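Local structure of ribose-phosphate pyrophosphokinase (Sulfolobus solfataricus, 4TWB) at residues H146-K151 with R173-E178; E154-P159 with D211-D216. The protein catalyses the transfer of the pyrophosphoryl group of ATP to ribose 5-phosphate, making phosphoribosyl pyrophosphate (PRPP) and AMP with the help of magnesium. All coordinates share one frame; numbering follows the deposited sequence.

Contact 1. Residues H146-K151 with R173-E178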
ATOM      1  N   HIS A 146      27.906   5.796 -15.492  1.00 32.39           N
ATOM      2  CA  HIS A 146      29.341   5.813 -15.204  1.00 30.53           C
ATOM      3  C   HIS A 146      29.726   4.818 -14.120  1.00 30.90           C
ATOM      4  O   HIS A 146      30.779   4.181 -14.208  1.00 41.03           O
ATOM      5  CB  HIS A 146      29.859   7.218 -14.867  1.00 25.86           C
ATOM      6  CG  HIS A 146      31.233   7.231 -14.260  1.00 46.13           C
ATOM      7  ND1 HIS A 146      32.383   7.377 -15.009  1.00 46.64           N
ATOM      8  CD2 HIS A 146      31.639   7.118 -12.972  1.00 47.38           C
ATOM      9  CE1 HIS A 146      33.436   7.353 -14.211  1.00 48.20           C
ATOM     10  NE2 HIS A 146      33.011   7.202 -12.968  1.00 57.87           N
ATOM     11  N   GLN A 147      28.885   4.654 -13.106  1.00 33.49           N
ATOM     12  CA  GLN A 147      29.258   3.744 -12.027  1.00 31.48           C
ATOM     13  C   GLN A 147      29.185   2.284 -12.473  1.00 34.69           C
ATOM     14  O   GLN A 147      29.952   1.443 -12.009  1.00 42.98           O
ATOM     15  CB  GLN A 147      28.385   3.955 -10.805  1.00 33.82           C
ATOM     16  CG  GLN A 147      28.523   5.298 -10.160  1.00 36.10           C
ATOM     17  CD  GLN A 147      27.935   5.306  -8.767  1.00 42.63           C
ATOM     18  OE1 GLN A 147      26.936   5.971  -8.505  1.00 42.86           O
ATOM     19  NE2 GLN A 147      28.541   4.544  -7.867  1.00 35.46           N
ATOM     20  N   ILE A 148      28.255   1.987 -13.369  1.00 28.08           N
ATOM     21  CA  ILE A 148      28.155   0.659 -13.937  1.00 29.56           C
ATOM     22  C   ILE A 148      29.320   0.387 -14.879  1.00 39.63           C
ATOM     23  O   ILE A 148      29.914  -0.681 -14.851  1.00 41.60           O
ATOM     24  CB  ILE A 148      26.822   0.485 -14.671  1.00 35.23           C
ATOM     25  CG1 ILE A 148      25.680   0.454 -13.654  1.00 29.13           C
ATOM     26  CG2 ILE A 148      26.819  -0.796 -15.493  1.00 28.29           C
ATOM     27  CD1 ILE A 148      24.327   0.536 -14.286  1.00 34.30           C
ATOM     28  N   ALA A 149      29.646   1.367 -15.713  1.00 41.90           N
ATOM     29  CA  ALA A 149      30.816   1.266 -16.565  1.00 35.31           C
ATOM     30  C   ALA A 149      32.057   0.982 -15.713  1.00 35.84           C
ATOM     31  O   ALA A 149      32.732  -0.019 -15.921  1.00 31.75           O
ATOM     32  CB  ALA A 149      30.985   2.529 -17.396  1.00 31.95           C
ATOM     33  N   ARG A 150      32.340   1.832 -14.731  1.00 35.85           N
ATOM     34  CA  ARG A 150      33.519   1.613 -13.880  1.00 42.75           C
ATOM     35  C   ARG A 150      33.574   0.173 -13.336  1.00 40.14           C
ATOM     36  O   ARG A 150      34.626  -0.457 -13.369  1.00 47.47           O
ATOM     37  CB  ARG A 150      33.629   2.679 -12.755  1.00 38.54           C
ATOM     38  CG  ARG A 150      34.972   2.683 -11.968  1.00 50.91           C
ATOM     39  CD  ARG A 150      35.616   4.095 -11.788  1.00 73.14           C
ATOM     40  NE  ARG A 150      34.899   4.995 -10.872  1.00122.84           N
ATOM     41  CZ  ARG A 150      35.256   6.257 -10.603  1.00112.27           C
ATOM     42  NH1 ARG A 150      36.330   6.789 -11.173  1.00 93.74           N
ATOM     43  NH2 ARG A 150      34.536   6.999  -9.758  1.00 75.28           N
ATOM     44  N   LYS A 151      32.438  -0.349 -12.865  1.00 46.32           N
ATOM     45  CA  LYS A 151      32.409  -1.676 -12.251  1.00 45.84           C
ATOM     46  C   LYS A 151      32.641  -2.783 -13.270  1.00 44.21           C
ATOM     47  O   LYS A 151      33.426  -3.694 -13.020  1.00 45.67           O
ATOM     48  CB  LYS A 151      31.107  -1.937 -11.492  1.00 41.96           C
ATOM     49  CG  LYS A 151      31.205  -3.111 -10.501  1.00 34.71           C
ATOM     50  CD  LYS A 151      31.997  -2.699  -9.269  1.00 40.29           C
ATOM     51  CE  LYS A 151      32.256  -3.852  -8.320  1.00 62.13           C
ATOM     52  NZ  LYS A 151      33.071  -3.428  -7.144  1.00 73.54           N
ATOM     53  N   ARG A 173      24.628   1.368 -25.188  1.00 41.34           N
ATOM     54  CA  ARG A 173      25.524   2.235 -25.930  1.00 41.31           C
ATOM     55  C   ARG A 173      26.219   3.237 -25.018  1.00 47.30           C
ATOM     56  O   ARG A 173      27.433   3.336 -25.026  1.00 49.36           O
ATOM     57  CB  ARG A 173      24.782   2.951 -27.063  1.00 51.01           C
ATOM     58  CG  ARG A 173      25.658   3.883 -27.896  1.00 52.73           C
ATOM     59  CD  ARG A 173      25.029   4.204 -29.250  1.00 60.81           C
ATOM     60  NE  ARG A 173      23.582   4.370 -29.168  1.00 73.89           N
ATOM     61  CZ  ARG A 173      22.982   5.364 -28.514  1.00103.88           C
ATOM     62  NH1 ARG A 173      23.709   6.277 -27.876  1.00 83.26           N
ATOM     63  NH2 ARG A 173      21.653   5.440 -28.484  1.00 95.01           N
ATOM     64  N   LYS A 174      25.460   3.975 -24.217  1.00 44.18           N
ATOM     65  CA  LYS A 174      26.071   4.970 -23.335  1.00 42.42           C
ATOM     66  C   LYS A 174      27.058   4.352 -22.333  1.00 46.75           C
ATOM     67  O   LYS A 174      28.025   4.990 -21.926  1.00 48.94           O
ATOM     68  CB  LYS A 174      25.008   5.806 -22.615  1.00 39.92           C
ATOM     69  CG  LYS A 174      24.154   6.695 -23.525  1.00 44.78           C
ATOM     70  CD  LYS A 174      23.211   7.576 -22.712  1.00 51.23           C
ATOM     71  CE  LYS A 174      22.201   8.309 -23.579  1.00 49.16           C
ATOM     72  NZ  LYS A 174      21.226   7.376 -24.210  1.00 74.64           N
ATOM     73  N   ILE A 175      26.817   3.109 -21.933  1.00 45.03           N
ATOM     74  CA  ILE A 175      27.698   2.443 -20.982  1.00 38.17           C
ATOM     75  C   ILE A 175      28.931   1.925 -21.710  1.00 50.42           C
ATOM     76  O   ILE A 175      30.053   2.120 -21.257  1.00 47.83           O
ATOM     77  CB  ILE A 175      26.982   1.289 -20.232  1.00 36.84           C
ATOM     78  CG1 ILE A 175      26.056   1.839 -19.146  1.00 40.00           C
ATOM     79  CG2 ILE A 175      27.977   0.352 -19.587  1.00 38.44           C
ATOM     80  CD1 ILE A 175      25.145   0.795 -18.511  1.00 31.57           C
ATOM     81  N   ALA A 176      28.717   1.280 -22.853  1.00 55.26           N
ATOM     82  CA  ALA A 176      29.819   0.742 -23.654  1.00 45.04           C
ATOM     83  C   ALA A 176      30.729   1.830 -24.202  1.00 44.61           C
ATOM     84  O   ALA A 176      31.935   1.660 -24.220  1.00 43.56           O
ATOM     85  CB  ALA A 176      29.293  -0.132 -24.792  1.00 36.49           C
ATOM     86  N   GLU A 177      30.160   2.945 -24.651  1.00 48.67           N
ATOM     87  CA  GLU A 177      30.974   4.007 -25.244  1.00 48.24           C
ATOM     88  C   GLU A 177      31.918   4.623 -24.224  1.00 48.75           C
ATOM     89  O   GLU A 177      33.023   5.022 -24.557  1.00 50.79           O
ATOM     90  CB  GLU A 177      30.115   5.078 -25.931  1.00 47.60           C
ATOM     91  CG  GLU A 177      29.526   4.597 -27.251  1.00 62.45           C
ATOM     92  CD  GLU A 177      28.794   5.680 -28.014  1.00 84.97           C
ATOM     93  OE1 GLU A 177      28.310   6.647 -27.379  1.00 76.17           O
ATOM     94  OE2 GLU A 177      28.699   5.554 -29.256  1.00 83.74           O
ATOM     95  N   GLU A 178      31.495   4.676 -22.970  1.00 53.53           N
ATOM     96  CA  GLU A 178      32.329   5.272 -21.934  1.00 49.68           C
ATOM     97  C   GLU A 178      33.514   4.382 -21.570  1.00 52.34           C
ATOM     98  O   GLU A 178      34.506   4.820 -20.977  1.00 49.28           O
ATOM     99  CB  GLU A 178      31.503   5.580 -20.689  1.00 49.92           C
ATOM    100  CG  GLU A 178      32.351   6.048 -19.527  1.00 44.73           C
ATOM    101  CD  GLU A 178      31.557   6.748 -18.455  1.00 62.88           C
ATOM    102  OE1 GLU A 178      30.302   6.642 -18.460  1.00 57.53           O
ATOM    103  OE2 GLU A 178      32.208   7.400 -17.609  1.00 59.70           O
TER

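Contact 2. Residues E154-P159 with D211-D216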
ATOM      1  N   GLU A 154      36.293  -3.086 -14.016  1.00 45.81           N
ATOM      2  CA  GLU A 154      37.068  -3.739 -12.961  1.00 48.07           C
ATOM      3  C   GLU A 154      36.957  -5.256 -13.023  1.00 44.92           C
ATOM      4  O   GLU A 154      37.934  -5.965 -12.795  1.00 53.53           O
ATOM      5  CB  GLU A 154      36.617  -3.280 -11.581  1.00 46.95           C
ATOM      6  CG  GLU A 154      36.928  -1.834 -11.254  1.00 73.50           C
ATOM      7  CD  GLU A 154      36.419  -1.434  -9.875  1.00 96.86           C
ATOM      8  OE1 GLU A 154      35.931  -2.324  -9.136  1.00 77.97           O
ATOM      9  OE2 GLU A 154      36.510  -0.231  -9.533  1.00 96.78           O
ATOM     10  N   ILE A 155      35.768  -5.746 -13.350  1.00 48.15           N
ATOM     11  CA  ILE A 155      35.430  -7.157 -13.188  1.00 52.25           C
ATOM     12  C   ILE A 155      35.473  -7.951 -14.484  1.00 49.93           C
ATOM     13  O   ILE A 155      35.608  -9.168 -14.474  1.00 42.52           O
ATOM     14  CB  ILE A 155      34.026  -7.289 -12.600  1.00 54.30           C
ATOM     15  CG1 ILE A 155      33.997  -6.709 -11.197  1.00 54.04           C
ATOM     16  CG2 ILE A 155      33.564  -8.735 -12.593  1.00 68.70           C
ATOM     17  CD1 ILE A 155      32.610  -6.328 -10.764  1.00 77.05           C
ATOM     18  N   ILE A 156      35.365  -7.261 -15.608  1.00 56.89           N
ATOM     19  CA  ILE A 156      35.278  -7.954 -16.878  1.00 56.09           C
ATOM     20  C   ILE A 156      36.422  -7.627 -17.823  1.00 67.74           C
ATOM     21  O   ILE A 156      36.595  -6.480 -18.248  1.00 72.98           O
ATOM     22  CB  ILE A 156      33.908  -7.721 -17.528  1.00 56.49           C
ATOM     23  CG1 ILE A 156      32.820  -8.087 -16.510  1.00 47.18           C
ATOM     24  CG2 ILE A 156      33.786  -8.514 -18.824  1.00 56.84           C
ATOM     25  CD1 ILE A 156      31.602  -8.707 -17.095  1.00 60.49           C
ATOM     26  N   GLU A 157      37.209  -8.655 -18.128  1.00 79.23           N
ATOM     27  CA  GLU A 157      38.330  -8.545 -19.042  1.00 93.00           C
ATOM     28  C   GLU A 157      37.824  -8.766 -20.465  1.00 87.44           C
ATOM     29  O   GLU A 157      37.349  -9.849 -20.791  1.00 93.29           O
ATOM     30  CB  GLU A 157      39.365  -9.606 -18.676  1.00105.66           C
ATOM     31  CG  GLU A 157      40.768  -9.352 -19.199  1.00134.28           C
ATOM     32  CD  GLU A 157      41.734 -10.455 -18.803  1.00136.54           C
ATOM     33  OE1 GLU A 157      41.269 -11.598 -18.591  1.00125.27           O
ATOM     34  OE2 GLU A 157      42.951 -10.182 -18.704  1.00121.57           O
ATOM     35  N   ASP A 158      37.911  -7.741 -21.306  1.00 77.48           N
ATOM     36  CA  ASP A 158      37.396  -7.820 -22.682  1.00101.40           C
ATOM     37  C   ASP A 158      35.856  -7.911 -22.713  1.00 84.75           C
ATOM     38  O   ASP A 158      35.288  -8.960 -23.027  1.00 60.22           O
ATOM     39  CB  ASP A 158      38.036  -8.996 -23.444  1.00 90.04           C
ATOM     40  CG  ASP A 158      37.788  -8.934 -24.944  1.00 95.13           C
ATOM     41  OD1 ASP A 158      37.757 -10.008 -25.585  1.00 84.26           O
ATOM     42  OD2 ASP A 158      37.629  -7.818 -25.482  1.00 94.32           O
ATOM     43  N   PRO A 159      35.179  -6.798 -22.394  1.00 70.58           N
ATOM     44  CA  PRO A 159      33.723  -6.768 -22.315  1.00 50.32           C
ATOM     45  C   PRO A 159      33.048  -6.523 -23.657  1.00 48.93           C
ATOM     46  O   PRO A 159      33.460  -5.666 -24.424  1.00 60.28           O
ATOM     47  CB  PRO A 159      33.455  -5.555 -21.413  1.00 46.63           C
ATOM     48  CG  PRO A 159      34.804  -5.018 -21.011  1.00 52.92           C
ATOM     49  CD  PRO A 159      35.758  -5.501 -22.024  1.00 74.38           C
ATOM     50  N   ASP A 211      33.712 -11.699 -23.424  1.00 54.94           N
ATOM     51  CA  ASP A 211      33.002 -11.751 -22.146  1.00 56.18           C
ATOM     52  C   ASP A 211      31.780 -10.833 -22.164  1.00 55.13           C
ATOM     53  O   ASP A 211      31.888  -9.644 -21.868  1.00 52.48           O
ATOM     54  CB  ASP A 211      33.916 -11.314 -21.002  1.00 44.06           C
ATOM     55  CG  ASP A 211      34.854 -12.402 -20.553  1.00 57.55           C
ATOM     56  OD1 ASP A 211      34.487 -13.583 -20.659  1.00 71.75           O
ATOM     57  OD2 ASP A 211      35.957 -12.082 -20.075  1.00 70.40           O
ATOM     58  N   VAL A 212      30.619 -11.388 -22.492  1.00 52.75           N
ATOM     59  CA  VAL A 212      29.412 -10.588 -22.666  1.00 43.16           C
ATOM     60  C   VAL A 212      28.779 -10.115 -21.357  1.00 52.27           C
ATOM     61  O   VAL A 212      28.770 -10.833 -20.355  1.00 51.88           O
ATOM     62  CB  VAL A 212      28.370 -11.342 -23.483  1.00 43.55           C
ATOM     63  CG1 VAL A 212      27.084 -10.537 -23.578  1.00 35.85           C
ATOM     64  CG2 VAL A 212      28.926 -11.653 -24.862  1.00 49.49           C
ATOM     65  N   VAL A 213      28.269  -8.890 -21.374  1.00 40.56           N
ATOM     66  CA  VAL A 213      27.524  -8.338 -20.250  1.00 41.33           C
ATOM     67  C   VAL A 213      26.170  -7.878 -20.754  1.00 41.79           C
ATOM     68  O   VAL A 213      26.079  -6.968 -21.578  1.00 46.73           O
ATOM     69  CB  VAL A 213      28.228  -7.129 -19.633  1.00 45.18           C
ATOM     70  CG1 VAL A 213      27.475  -6.642 -18.414  1.00 37.02           C
ATOM     71  CG2 VAL A 213      29.642  -7.486 -19.268  1.00 39.73           C
ATOM     72  N   ILE A 214      25.113  -8.521 -20.275  1.00 41.97           N
ATOM     73  CA  ILE A 214      23.757  -8.156 -20.675  1.00 47.40           C
ATOM     74  C   ILE A 214      23.137  -7.167 -19.692  1.00 49.98           C
ATOM     75  O   ILE A 214      22.948  -7.485 -18.514  1.00 41.24           O
ATOM     76  CB  ILE A 214      22.854  -9.382 -20.791  1.00 37.41           C
ATOM     77  CG1 ILE A 214      23.570 -10.486 -21.562  1.00 36.81           C
ATOM     78  CG2 ILE A 214      21.559  -9.008 -21.484  1.00 36.09           C
ATOM     79  CD1 ILE A 214      22.716 -11.689 -21.855  1.00 34.39           C
ATOM     80  N   ILE A 215      22.818  -5.975 -20.194  1.00 40.29           N
ATOM     81  CA  ILE A 215      22.355  -4.873 -19.357  1.00 46.13           C
ATOM     82  C   ILE A 215      20.895  -4.474 -19.618  1.00 42.33           C
ATOM     83  O   ILE A 215      20.507  -4.189 -20.752  1.00 41.18           O
ATOM     84  CB  ILE A 215      23.245  -3.630 -19.541  1.00 40.54           C
ATOM     85  CG1 ILE A 215      24.704  -3.983 -19.283  1.00 49.14           C
ATOM     86  CG2 ILE A 215      22.820  -2.519 -18.604  1.00 37.68           C
ATOM     87  CD1 ILE A 215      25.641  -2.802 -19.420  1.00 50.73           C
ATOM     88  N   ASP A 216      20.095  -4.445 -18.556  1.00 44.28           N
ATOM     89  CA  ASP A 216      18.705  -3.990 -18.643  1.00 50.35           C
ATOM     90  C   ASP A 216      18.406  -3.078 -17.457  1.00 44.12           C
ATOM     91  O   ASP A 216      19.173  -3.033 -16.488  1.00 40.91           O
ATOM     92  CB  ASP A 216      17.733  -5.182 -18.666  1.00 35.16           C
ATOM     93  CG  ASP A 216      16.518  -4.937 -19.555  1.00 48.53           C
ATOM     94  OD1 ASP A 216      15.745  -5.892 -19.793  1.00 43.59           O
ATOM     95  OD2 ASP A 216      16.331  -3.788 -20.014  1.00 49.68           O
TER

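Contact 1. Residues H146-K151 with R173-E178
His146 of helix 145-155 and Glu178 of helix 169-178 meet at the exposed side of the contact, while Ala149, Ile148 and Ile175 pack in the buried part. The short helical segments cross at -51°, with axes 8.9 Å apart at closest approach. CG of His146 stands anti to its backbone N (chi1 166°), which carries the ring out toward the end of the Glu178 side chain. Glu178 reaches across with a chain extended beyond CG, at about a right angle to the His146 side chain. His146 ND1 donates a nearly straight hydrogen bond to Glu178 OE2, 2.6 Å long. OE2 lies close to the ring plane, at the ND1 edge. The ring and carboxylate planes are 41° apart, and the donor meets OE2 from above the carboxylate plane. Glu178 OE1 takes no part in this bond and rests beside the backbone, 3.5 Å from His146 CA. At the other edge of the ring, NE2 sits over the guanidinium centre of Arg150, one helical turn on. Inside, CG2 of Ile148 meets CD1 of Ile175 at 3.8 Å. Ile175 extends its CG1-CD1 branch toward the neighbouring helix, and its CG2 lies 4.3 Å from Ala149 CB. The methyl of Ala149 lies 4.0 Å from Ile175 O. A carboxylate at ND1 would tend to favour a protonated imidazole, while the Arg150 guanidinium beside NE2 would probably oppose it.

Contact 2. Residues E154-P159 with D211-D216
Pro159 and Asp211 form a parallel bridge, with their CA atoms 5.0 Å apart, where the chain leaving helix 145-155 enters strand 159-163 beside strand 211-216. Asp211 N donates to Asp158 O at 3.2 Å, with an N-H...O angle of 145°. On the other side of the bridge, Pro159 CA makes a CH...O contact of 3.4 Å with Asp211 O. Phe160 and Leu162 continue the backbone pairing along strand 159-163. The Asp211 side chain turns toward the loop before Pro159. Its CG is anti to the carbonyl carbon (chi1 -80°), and this places OD2 2.7 Å from Glu157 O. The second oxygen, OD1, is hydrogen-bonded to Ser239 OG, which ties Asp211 to the start of strand 239-244. Strands 159-163 and 211-216 are neighbours in the parallel sheet of the phosphoribosyltransferase-type domain. Helix 145-155 lies against the sheet face that carries Val213 and Ile215, which both touch Ile152. Ile214 points to the other face, where helix 223-233 covers it. Ile156, just past the helix, has its CB directed at the strand. Its CG2 methyl, anti to the backbone N, rests 3.5 Å from Asp211 CB. The other branch carries CD1 toward Val213 CG2; the modelled spacing there is too close to be reliable, so the detail of this approach is doubtful.

Overall arrangement
Helix 145-155, with the chain leaving it, gives one side to each contact, and the centres of contacts 1 and 2 lie about 10 Å apart. The two contacts touch directly where Ile175 CD1 meets Ile215 CD1 at 3.7 Å, so helix 169-178 also packs on strand 211-216. The segment 211-216 of contact 2 includes Asp216, predicted to bind ribose 5-phosphate, and the chain then runs into Ser220 to Thr224, an experimentally established site for that substrate. The side chain of Ile175 in contact 1 is about 10 Å from that of Asp216. The bridge at Pro159 and Asp211 belongs to the segment's opposite end.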